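Local coordinates for periplasmic binding protein (Sulfurospirillum deleyianum, PDB 4PAG) that probably captures a solute outside the cytoplasmic membrane and delivers it to an ABC transporter, and here holds a histidine in its pocket, at residues K59-H64 and K263-W268. Sequence-based numbering, arbitrary orientation.
Sequences KFLSKH and KSPFNW. With HIS (histidine), chain E.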
ATOM      1  N   LYS A  59      12.525  -5.154 -13.064  1.00 26.27           N
ATOM      2  CA  LYS A  59      13.473  -5.988 -12.335  1.00 28.12           C
ATOM      3  C   LYS A  59      12.775  -6.981 -11.387  1.00 23.86           C
ATOM      4  O   LYS A  59      13.382  -7.972 -10.986  1.00 27.59           O
ATOM      5  CB  LYS A  59      14.443  -5.103 -11.538  1.00 32.00           C
ATOM      6  CG  LYS A  59      15.135  -4.006 -12.354  1.00 37.55           C
ATOM      7  CD  LYS A  59      16.171  -4.552 -13.327  1.00 44.03           C
ATOM      8  CE  LYS A  59      17.370  -5.142 -12.591  1.00 50.95           C
ATOM      9  NZ  LYS A  59      18.533  -5.427 -13.478  1.00 58.08           N
ATOM     10  N   PHE A  60      11.510  -6.723 -11.039  1.00 18.44           N
ATOM     11  CA  PHE A  60      10.802  -7.494 -10.011  1.00 18.79           C
ATOM     12  C   PHE A  60       9.518  -8.189 -10.476  1.00 19.87           C
ATOM     13  O   PHE A  60       9.079  -9.142  -9.838  1.00 22.72           O
ATOM     14  CB  PHE A  60      10.438  -6.570  -8.848  1.00 19.62           C
ATOM     15  CG  PHE A  60      11.621  -6.048  -8.085  1.00 18.74           C
ATOM     16  CD1 PHE A  60      12.147  -6.767  -7.029  1.00 21.59           C
ATOM     17  CD2 PHE A  60      12.185  -4.825  -8.399  1.00 19.16           C
ATOM     18  CE1 PHE A  60      13.223  -6.285  -6.316  1.00 23.33           C
ATOM     19  CE2 PHE A  60      13.270  -4.332  -7.684  1.00 18.53           C
ATOM     20  CZ  PHE A  60      13.789  -5.064  -6.647  1.00 21.31           C
ATOM     21  N   LEU A  61       8.919  -7.714 -11.567  1.00 19.45           N
ATOM     22  CA  LEU A  61       7.590  -8.159 -11.994  1.00 17.04           C
ATOM     23  C   LEU A  61       7.654  -8.879 -13.334  1.00 19.15           C
ATOM     24  O   LEU A  61       8.565  -8.658 -14.135  1.00 19.77           O
ATOM     25  CB  LEU A  61       6.656  -6.949 -12.121  1.00 18.01           C
ATOM     26  CG  LEU A  61       6.542  -6.046 -10.892  1.00 18.87           C
ATOM     27  CD1 LEU A  61       5.750  -4.792 -11.232  1.00 20.34           C
ATOM     28  CD2 LEU A  61       5.917  -6.788  -9.723  1.00 19.03           C
ATOM     29  N   SER A  62       6.668  -9.731 -13.583  1.00 19.35           N
ATOM     30  CA  SER A  62       6.631 -10.509 -14.814  1.00 19.04           C
ATOM     31  C   SER A  62       6.511  -9.596 -16.031  1.00 19.76           C
ATOM     32  O   SER A  62       5.938  -8.512 -15.959  1.00 19.18           O
ATOM     33  CB  SER A  62       5.460 -11.491 -14.792  1.00 19.48           C
ATOM     34  OG  SER A  62       4.230 -10.799 -14.910  1.00 19.53           O
ATOM     35  N   LYS A  63       7.062 -10.046 -17.149  1.00 23.31           N
ATOM     36  CA  LYS A  63       6.916  -9.327 -18.405  1.00 25.78           C
ATOM     37  C   LYS A  63       5.436  -9.187 -18.781  1.00 23.01           C
ATOM     38  O   LYS A  63       5.021  -8.130 -19.259  1.00 23.46           O
ATOM     39  CB  LYS A  63       7.694 -10.027 -19.517  1.00 31.87           C
ATOM     40  CG  LYS A  63       7.947  -9.146 -20.731  1.00 39.88           C
ATOM     41  CD  LYS A  63       9.331  -9.396 -21.313  1.00 49.32           C
ATOM     42  CE  LYS A  63       9.508  -8.717 -22.660  1.00 53.12           C
ATOM     43  NZ  LYS A  63       8.645  -9.329 -23.711  1.00 58.11           N
ATOM     44  N   HIS A  64       4.646 -10.238 -18.549  1.00 23.49           N
ATOM     45  CA  HIS A  64       3.199 -10.187 -18.822  1.00 24.00           C
ATOM     46  C   HIS A  64       2.555  -8.991 -18.134  1.00 20.83           C
ATOM     47  O   HIS A  64       1.850  -8.216 -18.776  1.00 19.83           O
ATOM     48  CB  HIS A  64       2.488 -11.470 -18.384  1.00 27.49           C
ATOM     49  CG  HIS A  64       0.988 -11.393 -18.466  1.00 34.04           C
ATOM     50  ND1 HIS A  64       0.304 -11.409 -19.664  1.00 40.68           N
ATOM     51  CD2 HIS A  64       0.043 -11.298 -17.497  1.00 38.90           C
ATOM     52  CE1 HIS A  64      -0.995 -11.324 -19.430  1.00 38.94           C
ATOM     53  NE2 HIS A  64      -1.181 -11.259 -18.123  1.00 42.02           N
ATOM     54  N   LYS A 263      10.275   2.050  -3.106  1.00 15.33           N
ATOM     55  CA  LYS A 263       9.247   2.058  -4.146  1.00 16.50           C
ATOM     56  C   LYS A 263       9.326   0.912  -5.142  1.00 15.02           C
ATOM     57  O   LYS A 263       8.509   0.857  -6.060  1.00 13.57           O
ATOM     58  CB  LYS A 263       9.330   3.378  -4.917  1.00 17.81           C
ATOM     59  CG  LYS A 263       9.029   4.581  -4.055  1.00 20.62           C
ATOM     60  CD  LYS A 263       9.353   5.883  -4.732  1.00 22.22           C
ATOM     61  CE  LYS A 263       8.995   7.034  -3.812  1.00 23.49           C
ATOM     62  NZ  LYS A 263       9.953   7.156  -2.684  1.00 23.07           N
ATOM     63  N   SER A 264      10.285   0.001  -4.964  1.00 15.50           N
ATOM     64  CA  SER A 264      10.588  -1.017  -5.965  1.00 15.08           C
ATOM     65  C   SER A 264      10.097  -2.411  -5.554  1.00 15.51           C
ATOM     66  O   SER A 264      10.590  -2.973  -4.576  1.00 16.39           O
ATOM     67  CB  SER A 264      12.095  -1.059  -6.223  1.00 15.50           C
ATOM     68  OG  SER A 264      12.562   0.204  -6.672  1.00 16.54           O
ATOM     69  N   PRO A 265       9.135  -2.984  -6.304  1.00 14.32           N
ATOM     70  CA  PRO A 265       8.429  -2.461  -7.472  1.00 14.14           C
ATOM     71  C   PRO A 265       7.134  -1.713  -7.134  1.00 14.72           C
ATOM     72  O   PRO A 265       6.578  -1.017  -7.993  1.00 14.23           O
ATOM     73  CB  PRO A 265       8.096  -3.732  -8.242  1.00 14.65           C
ATOM     74  CG  PRO A 265       7.789  -4.711  -7.157  1.00 14.06           C
ATOM     75  CD  PRO A 265       8.776  -4.398  -6.062  1.00 14.12           C
ATOM     76  N   PHE A 266       6.644  -1.893  -5.907  1.00 13.77           N
ATOM     77  CA  PHE A 266       5.458  -1.210  -5.424  1.00 12.98           C
ATOM     78  C   PHE A 266       5.856  -0.423  -4.174  1.00 13.00           C
ATOM     79  O   PHE A 266       6.709  -0.861  -3.400  1.00 12.34           O
ATOM     80  CB  PHE A 266       4.363  -2.199  -5.014  1.00 13.59           C
ATOM     81  CG  PHE A 266       3.915  -3.155  -6.085  1.00 13.82           C
ATOM     82  CD1 PHE A 266       3.904  -2.809  -7.439  1.00 14.68           C
ATOM     83  CD2 PHE A 266       3.416  -4.404  -5.716  1.00 14.93           C
ATOM     84  CE1 PHE A 266       3.445  -3.711  -8.397  1.00 14.33           C
ATOM     85  CE2 PHE A 266       2.952  -5.300  -6.668  1.00 14.72           C
ATOM     86  CZ  PHE A 266       2.961  -4.951  -8.010  1.00 13.66           C
ATOM     87  N   ASN A 267       5.210   0.714  -3.960  1.00 12.39           N
ATOM     88  CA  ASN A 267       5.496   1.553  -2.791  1.00 12.28           C
ATOM     89  C   ASN A 267       5.238   0.802  -1.484  1.00 13.34           C
ATOM     90  O   ASN A 267       4.212   0.122  -1.336  1.00 13.98           O
ATOM     91  CB  ASN A 267       4.636   2.803  -2.857  1.00 12.71           C
ATOM     92  CG  ASN A 267       5.154   3.925  -1.980  1.00 12.65           C
ATOM     93  OD1 ASN A 267       5.034   3.886  -0.742  1.00 11.11           O
ATOM     94  ND2 ASN A 267       5.712   4.949  -2.613  1.00 12.24           N
ATOM     95  N   TRP A 268       6.172   0.921  -0.538  1.00 14.42           N
ATOM     96  CA  TRP A 268       6.083   0.203   0.727  1.00 14.50           C
ATOM     97  C   TRP A 268       5.006   0.738   1.677  1.00 13.61           C
ATOM     98  O   TRP A 268       4.598   0.010   2.574  1.00 13.78           O
ATOM     99  CB  TRP A 268       7.442   0.180   1.458  1.00 15.33           C
ATOM    100  CG  TRP A 268       8.441  -0.783   0.882  1.00 14.82           C
ATOM    101  CD1 TRP A 268       8.429  -1.338  -0.369  1.00 15.13           C
ATOM    102  CD2 TRP A 268       9.618  -1.280   1.525  1.00 13.96           C
ATOM    103  NE1 TRP A 268       9.507  -2.160  -0.531  1.00 15.00           N
ATOM    104  CE2 TRP A 268      10.259  -2.139   0.612  1.00 14.23           C
ATOM    105  CE3 TRP A 268      10.194  -1.083   2.786  1.00 13.62           C
ATOM    106  CZ2 TRP A 268      11.446  -2.809   0.921  1.00 13.51           C
ATOM    107  CZ3 TRP A 268      11.371  -1.747   3.085  1.00 12.86           C
ATOM    108  CH2 TRP A 268      11.982  -2.592   2.158  1.00 13.30           C
TER
HETATM  109  N   HIS E 403      15.684   6.432  -3.907  0.50 28.91           N
HETATM  110  CA  HIS E 403      14.373   5.767  -4.139  0.50 25.90           C
HETATM  111  C   HIS E 403      13.399   6.720  -4.817  0.50 22.60           C
HETATM  112  O   HIS E 403      12.452   7.271  -4.238  0.50 15.82           O
HETATM  113  CB  HIS E 403      13.790   5.240  -2.834  0.50 24.46           C
HETATM  114  CG  HIS E 403      14.770   4.473  -2.003  0.50 24.82           C
HETATM  115  ND1 HIS E 403      14.702   4.415  -0.627  0.50 21.02           N
HETATM  116  CD2 HIS E 403      15.848   3.735  -2.357  0.50 27.39           C
HETATM  117  CE1 HIS E 403      15.688   3.665  -0.169  0.50 24.88           C
HETATM  118  NE2 HIS E 403      16.399   3.240  -1.198  0.50 28.41           N
HETATM  119  OXT HIS E 403      13.569   6.965  -6.001  0.50 24.38           O
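L61 and F60 both pack on the ring of P265, which enters the contact behind a cis peptide bond. Followed outward, L61 begins with CB directed at the facing loop; CG then lies 3.8 Å from CB of P265. There the side chain forks. Its CD1 branch reaches CE1 of F266 at 3.8 Å and also touches CB of P265, while CD2 rests 3.8 Å from CG of P265 and close to CZ of F266. CG of L61 stands anti to the carbonyl carbon and beside the backbone N (chi1 -54°), which brings the fork into the corner between the proline and the phenylalanine. An alanine here lacks CG and both methyls, and would probably leave a gap against P265 and F266, with the F266 ring freer to turn. The neighbouring F60 meets the proline differently: its CB is 3.7 Å from CG of P265, and its ring receives CD of P265 over a face in a CH-pi contact, 4.3 Å from the centroid and 28° off the ring normal. Farther along the same ring, CE2 lies 3.8 Å from CB of S264. In this member of the iron-siderophore/B12 family of binding proteins, the loop after strand 258-260, an edge strand of the parallel sheet, carries K263 of the histidine pocket, and its next residues pack on residues 60-61. P265 also packs on Y305 and F309 of helix 297-309, and L61 on F309. The OG of S264 is hydrogen-bonded to N56. One residue earlier, the K263 chain turns at its last torsion (chi4 73°) and NZ donates a 2.9 Å hydrogen bond to O of the bound histidine; the backbone oxygens of Q233 and V261 also accept hydrogen bonds from NZ.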